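Long-range contact in predicted protease of the collagenase family (Methanopyrus kandleri, PDB 5D88), which probably acts as a peptidase of the U32 family and binds a zinc ion: residues A159-N169 / V184-F195. Sequence-based numbering, arbitrary orientation.
Sequences ADVITVDPALN and VELRTAVGAITF. With ACT (acetate ion), chain C.
Asp-165 holds the Thr-194 hydroxyl and the Phe-195 backbone N-H, one with each carboxylate oxygen. Its CG is anti to the backbone N (chi1 -179°), which carries the carboxylate across to Thr-194 and Phe-195. OD1 takes the N-H of Phe-195 on its syn lone pair, with OD1 to N at 2.8 Å. OD2 takes the hydroxyl of Thr-194 on its own syn lone pair, with OD2 to OG1 at 2.7 Å. From above the carboxylate plane, Ala-167 N also donates to OD2, closing an Asx turn. With an alanine here, the N-H groups of Phe-195 and Ala-167 and the Thr-194 hydroxyl would probably lose their shared acceptor group.

Arg-187 can be followed outward from its backbone. CB lies against Val-161 CG1 at 3.9 Å. CG passes Thr-163 OG1 and CG2. CD comes to 3.4 Å from Thr-163 OG1, which is also hydrogen-bonded to Val-139 O. The chain then bends (chi3 -79°). NH1 donates to a water, which in turn donates to Thr-163 OG1. NH2 makes a salt bridge with Glu-244 and a hydrogen bond with Gln-81 OE1, and Trp-25 adds a cation-pi contact.

Strands 161-163 and 185-190 are parallel neighbours in the closed eight-stranded TIM barrel. Helix 172-181 connects them in a beta-alpha-beta unit. Their backbones alternate bonds: Ile-162 N to Glu-185 O, Arg-187 N to Ile-162 O, Val-164 N to Arg-187 O. On the face of Ile-162 and Leu-186, Ile-162 CD1 also meets Val-184 CG2 at 3.8 Å.

Past the strand, the Asn-169 amide points ND2 at Ala-189 O, 2.9 Å away. That oxygen lies close to the amide plane. Asn-169 OD1 accepts from a water that bridges to Val-164 O and Ala-189 N. Pro-166 CG packs on Ala-192 CB at 3.7 Å.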
ATOM      1  N   ALA A 159      -4.230  -5.640 -18.180  1.00 29.12           N
ATOM      2  CA  ALA A 159      -3.330  -4.544 -18.499  1.00 28.20           C
ATOM      3  C   ALA A 159      -2.823  -4.661 -19.928  1.00 27.90           C
ATOM      4  O   ALA A 159      -2.524  -5.757 -20.409  1.00 30.93           O
ATOM      5  CB  ALA A 159      -2.146  -4.514 -17.530  1.00 29.68           C
ATOM      6  N   ASP A 160      -2.730  -3.512 -20.605  1.00 30.09           N
ATOM      7  CA  ASP A 160      -2.070  -3.399 -21.909  1.00 30.73           C
ATOM      8  C   ASP A 160      -0.611  -2.986 -21.788  1.00 30.10           C
ATOM      9  O   ASP A 160       0.219  -3.359 -22.633  1.00 31.02           O
ATOM     10  CB  ASP A 160      -2.792  -2.360 -22.770  1.00 32.83           C
ATOM     11  CG  ASP A 160      -4.231  -2.755 -23.090  1.00 33.76           C
ATOM     12  OD1 ASP A 160      -4.439  -3.903 -23.540  1.00 35.24           O
ATOM     13  OD2 ASP A 160      -5.143  -1.916 -22.909  1.00 34.95           O
ATOM     14  N   VAL A 161      -0.306  -2.205 -20.759  1.00 29.28           N
ATOM     15  CA  VAL A 161       1.010  -1.628 -20.497  1.00 28.91           C
ATOM     16  C   VAL A 161       1.235  -1.722 -19.001  1.00 28.63           C
ATOM     17  O   VAL A 161       0.322  -1.429 -18.221  1.00 28.35           O
ATOM     18  CB  VAL A 161       1.075  -0.148 -20.930  1.00 28.28           C
ATOM     19  CG1 VAL A 161       2.432   0.456 -20.652  1.00 29.12           C
ATOM     20  CG2 VAL A 161       0.686   0.011 -22.367  1.00 30.23           C
ATOM     21  N   ILE A 162       2.438  -2.112 -18.590  1.00 27.75           N
ATOM     22  CA  ILE A 162       2.799  -2.144 -17.181  1.00 27.18           C
ATOM     23  C   ILE A 162       3.994  -1.232 -16.970  1.00 27.43           C
ATOM     24  O   ILE A 162       5.021  -1.381 -17.637  1.00 28.27           O
ATOM     25  CB  ILE A 162       3.094  -3.565 -16.693  1.00 27.09           C
ATOM     26  CG1 ILE A 162       1.801  -4.392 -16.733  1.00 27.80           C
ATOM     27  CG2 ILE A 162       3.625  -3.521 -15.267  1.00 30.72           C
ATOM     28  CD1 ILE A 162       1.964  -5.850 -16.370  1.00 31.51           C
ATOM     29  N   THR A 163       3.844  -0.277 -16.063  1.00 26.06           N
ATOM     30  CA  THR A 163       4.945   0.566 -15.619  1.00 26.71           C
ATOM     31  C   THR A 163       5.634  -0.163 -14.471  1.00 27.07           C
ATOM     32  O   THR A 163       4.988  -0.499 -13.470  1.00 29.26           O
ATOM     33  CB  THR A 163       4.445   1.938 -15.152  1.00 26.28           C
ATOM     34  OG1 THR A 163       3.524   2.485 -16.093  1.00 28.13           O
ATOM     35  CG2 THR A 163       5.590   2.893 -15.022  1.00 26.21           C
ATOM     36  N   VAL A 164       6.918  -0.466 -14.631  1.00 28.07           N
ATOM     37  CA  VAL A 164       7.620  -1.162 -13.561  1.00 29.06           C
ATOM     38  C   VAL A 164       7.866  -0.208 -12.395  1.00 27.69           C
ATOM     39  O   VAL A 164       7.914   1.022 -12.541  1.00 28.14           O
ATOM     40  CB  VAL A 164       8.946  -1.766 -14.048  1.00 30.36           C
ATOM     41  CG1 VAL A 164       8.718  -2.753 -15.185  1.00 32.77           C
ATOM     42  CG2 VAL A 164       9.933  -0.653 -14.445  1.00 32.76           C
ATOM     43  N   ASP A 165       8.046  -0.790 -11.214  1.00 26.32           N
ATOM     44  CA  ASP A 165       8.523   0.016 -10.111  1.00 25.60           C
ATOM     45  C   ASP A 165       9.851   0.664 -10.507  1.00 27.83           C
ATOM     46  O   ASP A 165      10.713   0.005 -11.110  1.00 28.72           O
ATOM     47  CB  ASP A 165       8.704  -0.808  -8.839  1.00 27.45           C
ATOM     48  CG  ASP A 165       9.191   0.049  -7.679  1.00 29.49           C
ATOM     49  OD1 ASP A 165       8.351   0.692  -7.020  1.00 30.91           O
ATOM     50  OD2 ASP A 165      10.407   0.124  -7.454  1.00 29.63           O
ATOM     51  N   PRO A 166      10.047   1.945 -10.197  1.00 27.09           N
ATOM     52  CA  PRO A 166      11.255   2.646 -10.666  1.00 29.79           C
ATOM     53  C   PRO A 166      12.570   2.023 -10.212  1.00 30.13           C
ATOM     54  O   PRO A 166      13.621   2.294 -10.825  1.00 31.15           O
ATOM     55  CB  PRO A 166      11.076   4.058 -10.090  1.00 30.80           C
ATOM     56  CG  PRO A 166       9.658   4.226  -9.976  1.00 31.11           C
ATOM     57  CD  PRO A 166       9.066   2.885  -9.634  1.00 27.15           C
ATOM     58  N   ALA A 167      12.561   1.192  -9.168  1.00 31.18           N
ATOM     59  CA  ALA A 167      13.794   0.520  -8.774  1.00 33.75           C
ATOM     60  C   ALA A 167      14.341  -0.364  -9.884  1.00 34.15           C
ATOM     61  O   ALA A 167      15.538  -0.664  -9.879  1.00 36.01           O
ATOM     62  CB  ALA A 167      13.583  -0.308  -7.502  1.00 36.18           C
ATOM     63  N   LEU A 168      13.513  -0.751 -10.851  1.00 32.37           N
ATOM     64  CA  LEU A 168      13.941  -1.614 -11.950  1.00 32.35           C
ATOM     65  C   LEU A 168      14.404  -0.849 -13.184  1.00 34.38           C
ATOM     66  O   LEU A 168      14.735  -1.478 -14.196  1.00 35.19           O
ATOM     67  CB  LEU A 168      12.798  -2.544 -12.347  1.00 33.43           C
ATOM     68  CG  LEU A 168      12.634  -3.797 -11.491  1.00 38.51           C
ATOM     69  CD1 LEU A 168      12.311  -3.436 -10.062  1.00 42.41           C
ATOM     70  CD2 LEU A 168      11.544  -4.682 -12.059  1.00 37.34           C
ATOM     71  N   ASN A 169      14.455   0.481 -13.117  1.00 35.05           N
ATOM     72  CA  ASN A 169      14.637   1.291 -14.313  1.00 35.31           C
ATOM     73  C   ASN A 169      15.974   1.055 -14.994  1.00 37.27           C
ATOM     74  O   ASN A 169      16.099   1.359 -16.183  1.00 37.76           O
ATOM     75  CB  ASN A 169      14.521   2.766 -13.963  1.00 35.27           C
ATOM     76  CG  ASN A 169      13.100   3.223 -13.855  1.00 35.14           C
ATOM     77  OD1 ASN A 169      12.169   2.430 -14.013  1.00 32.85           O
ATOM     78  ND2 ASN A 169      12.910   4.519 -13.592  1.00 36.12           N
ATOM     79  N   VAL A 184       2.813  -7.851 -22.449  1.00 37.77           N
ATOM     80  CA  VAL A 184       2.411  -6.449 -22.449  1.00 37.88           C
ATOM     81  C   VAL A 184       3.584  -5.553 -22.805  1.00 35.56           C
ATOM     82  O   VAL A 184       4.748  -5.973 -22.775  1.00 37.06           O
ATOM     83  CB  VAL A 184       1.855  -6.013 -21.083  1.00 39.31           C
ATOM     84  CG1 VAL A 184       0.592  -6.748 -20.743  1.00 43.89           C
ATOM     85  CG2 VAL A 184       2.927  -6.211 -19.981  1.00 42.04           C
ATOM     86  N   GLU A 185       3.276  -4.306 -23.135  1.00 34.05           N
ATOM     87  CA  GLU A 185       4.302  -3.290 -23.250  1.00 34.22           C
ATOM     88  C   GLU A 185       4.803  -2.925 -21.861  1.00 33.03           C
ATOM     89  O   GLU A 185       4.043  -2.914 -20.890  1.00 33.18           O
ATOM     90  CB  GLU A 185       3.736  -2.046 -23.937  1.00 39.97           C
ATOM     91  CG  GLU A 185       3.132  -2.307 -25.299  1.00 42.52           C
ATOM     92  CD  GLU A 185       4.153  -2.771 -26.286  1.00 46.70           C
ATOM     93  OE1 GLU A 185       5.032  -1.962 -26.613  1.00 47.26           O
ATOM     94  OE2 GLU A 185       4.078  -3.938 -26.737  1.00 49.74           O
ATOM     95  N   LEU A 186       6.088  -2.611 -21.765  1.00 32.05           N
ATOM     96  CA  LEU A 186       6.653  -2.165 -20.500  1.00 31.33           C
ATOM     97  C   LEU A 186       7.042  -0.696 -20.573  1.00 30.38           C
ATOM     98  O   LEU A 186       7.711  -0.256 -21.518  1.00 33.45           O
ATOM     99  CB  LEU A 186       7.859  -3.000 -20.104  1.00 32.10           C
ATOM    100  CG  LEU A 186       7.551  -4.472 -19.902  1.00 34.04           C
ATOM    101  CD1 LEU A 186       8.842  -5.139 -19.533  1.00 37.77           C
ATOM    102  CD2 LEU A 186       6.500  -4.709 -18.822  1.00 34.29           C
ATOM    103  N   ARG A 187       6.645   0.040 -19.544  1.00 29.59           N
ATOM    104  CA  ARG A 187       6.911   1.460 -19.402  1.00 29.57           C
ATOM    105  C   ARG A 187       7.811   1.688 -18.201  1.00 30.22           C
ATOM    106  O   ARG A 187       7.727   0.971 -17.195  1.00 29.72           O
ATOM    107  CB  ARG A 187       5.599   2.217 -19.215  1.00 29.19           C
ATOM    108  CG  ARG A 187       5.708   3.717 -19.003  1.00 30.57           C
ATOM    109  CD  ARG A 187       4.324   4.352 -18.778  1.00 30.95           C
ATOM    110  NE  ARG A 187       3.589   4.555 -20.016  1.00 31.51           N
ATOM    111  CZ  ARG A 187       2.506   5.313 -20.137  1.00 31.97           C
ATOM    112  NH1 ARG A 187       2.011   5.968 -19.092  1.00 30.83           N
ATOM    113  NH2 ARG A 187       1.911   5.418 -21.314  1.00 33.75           N
ATOM    114  N   THR A 188       8.657   2.712 -18.309  1.00 30.78           N
ATOM    115  CA  THR A 188       9.477   3.188 -17.208  1.00 31.12           C
ATOM    116  C   THR A 188       9.107   4.626 -16.889  1.00 30.76           C
ATOM    117  O   THR A 188       8.897   5.438 -17.796  1.00 32.93           O
ATOM    118  CB  THR A 188      10.972   3.100 -17.551  1.00 33.94           C
ATOM    119  OG1 THR A 188      11.734   3.667 -16.490  1.00 36.02           O
ATOM    120  CG2 THR A 188      11.292   3.839 -18.841  1.00 35.96           C
ATOM    121  N   ALA A 189       9.001   4.922 -15.600  1.00 30.06           N
ATOM    122  CA  ALA A 189       8.710   6.266 -15.114  1.00 28.91           C
ATOM    123  C   ALA A 189       9.993   6.899 -14.621  1.00 30.46           C
ATOM    124  O   ALA A 189      10.674   6.320 -13.776  1.00 34.15           O
ATOM    125  CB  ALA A 189       7.693   6.229 -13.976  1.00 31.34           C
ATOM    126  N   VAL A 190      10.306   8.090 -15.136  1.00 30.50           N
ATOM    127  CA  VAL A 190      11.529   8.820 -14.790  1.00 30.84           C
ATOM    128  C   VAL A 190      11.179   9.998 -13.893  1.00 30.07           C
ATOM    129  O   VAL A 190      10.364  10.849 -14.264  1.00 29.44           O
ATOM    130  CB  VAL A 190      12.251   9.313 -16.050  1.00 33.38           C
ATOM    131  CG1 VAL A 190      13.541  10.042 -15.678  1.00 35.37           C
ATOM    132  CG2 VAL A 190      12.496   8.133 -16.998  1.00 37.43           C
ATOM    133  N   GLY A 191      11.843  10.077 -12.747  1.00 29.56           N
ATOM    134  CA  GLY A 191      11.525  11.078 -11.762  1.00 30.82           C
ATOM    135  C   GLY A 191      10.496  10.610 -10.779  1.00 30.88           C
ATOM    136  O   GLY A 191       9.845  11.437 -10.129  1.00 34.30           O
ATOM    137  N   ALA A 192      10.317   9.302 -10.672  1.00 29.86           N
ATOM    138  CA  ALA A 192       9.302   8.696  -9.832  1.00 28.30           C
ATOM    139  C   ALA A 192       9.948   8.061  -8.612  1.00 27.77           C
ATOM    140  O   ALA A 192      11.130   7.714  -8.614  1.00 29.43           O
ATOM    141  CB  ALA A 192       8.521   7.646 -10.614  1.00 30.47           C
ATOM    142  N   ILE A 193       9.145   7.882  -7.584  1.00 28.50           N
ATOM    143  CA  ILE A 193       9.589   7.297  -6.323  1.00 26.69           C
ATOM    144  C   ILE A 193       9.416   5.787  -6.390  1.00 27.66           C
ATOM    145  O   ILE A 193       8.423   5.289  -6.917  1.00 27.98           O
ATOM    146  CB  ILE A 193       8.798   7.904  -5.155  1.00 28.12           C
ATOM    147  CG1 ILE A 193       9.062   9.406  -5.069  1.00 30.59           C
ATOM    148  CG2 ILE A 193       9.172   7.256  -3.826  1.00 30.06           C
ATOM    149  CD1 ILE A 193       7.956  10.106  -4.396  1.00 31.35           C
ATOM    150  N   THR A 194      10.417   5.056  -5.900  1.00 29.07           N
ATOM    151  CA  THR A 194      10.335   3.606  -5.804  1.00 28.43           C
ATOM    152  C   THR A 194       9.627   3.182  -4.526  1.00 27.85           C
ATOM    153  O   THR A 194       9.732   3.831  -3.482  1.00 28.60           O
ATOM    154  CB  THR A 194      11.720   2.957  -5.847  1.00 28.94           C
ATOM    155  OG1 THR A 194      11.595   1.572  -5.520  1.00 29.21           O
ATOM    156  CG2 THR A 194      12.681   3.582  -4.875  1.00 28.76           C
ATOM    157  N   PHE A 195       8.886   2.076  -4.625  1.00 28.31           N
ATOM    158  CA  PHE A 195       8.260   1.489  -3.460  1.00 28.49           C
ATOM    159  C   PHE A 195       9.278   1.029  -2.425  1.00 28.35           C
ATOM    160  O   PHE A 195       8.893   0.767  -1.278  1.00 28.75           O
ATOM    161  CB  PHE A 195       7.368   0.320  -3.915  1.00 30.82           C
ATOM    162  CG  PHE A 195       6.300  -0.012  -2.960  1.00 33.06           C
ATOM    163  CD1 PHE A 195       5.088   0.662  -3.006  1.00 35.34           C
ATOM    164  CD2 PHE A 195       6.486  -1.006  -2.018  1.00 35.95           C
ATOM    165  CE1 PHE A 195       4.068   0.350  -2.142  1.00 38.21           C
ATOM    166  CE2 PHE A 195       5.474  -1.314  -1.116  1.00 37.69           C
ATOM    167  CZ  PHE A 195       4.258  -0.627  -1.183  1.00 39.46           C
TER
HETATM  168  C   ACT C 302       5.750   9.477  -7.299  1.00 29.69           C
HETATM  169  O   ACT C 302       6.369   8.446  -7.657  1.00 28.53           O
HETATM  170  OXT ACT C 302       4.711   9.292  -6.623  1.00 30.11           O
HETATM  171  CH3 ACT C 302       6.247  10.856  -7.634  1.00 29.97           C
HETATM  172  O   HOH W   1       2.735   5.157 -16.232  1.00 30.46           O
HETATM  173  O   HOH W   2       9.530   2.977 -13.714  1.00 28.05           O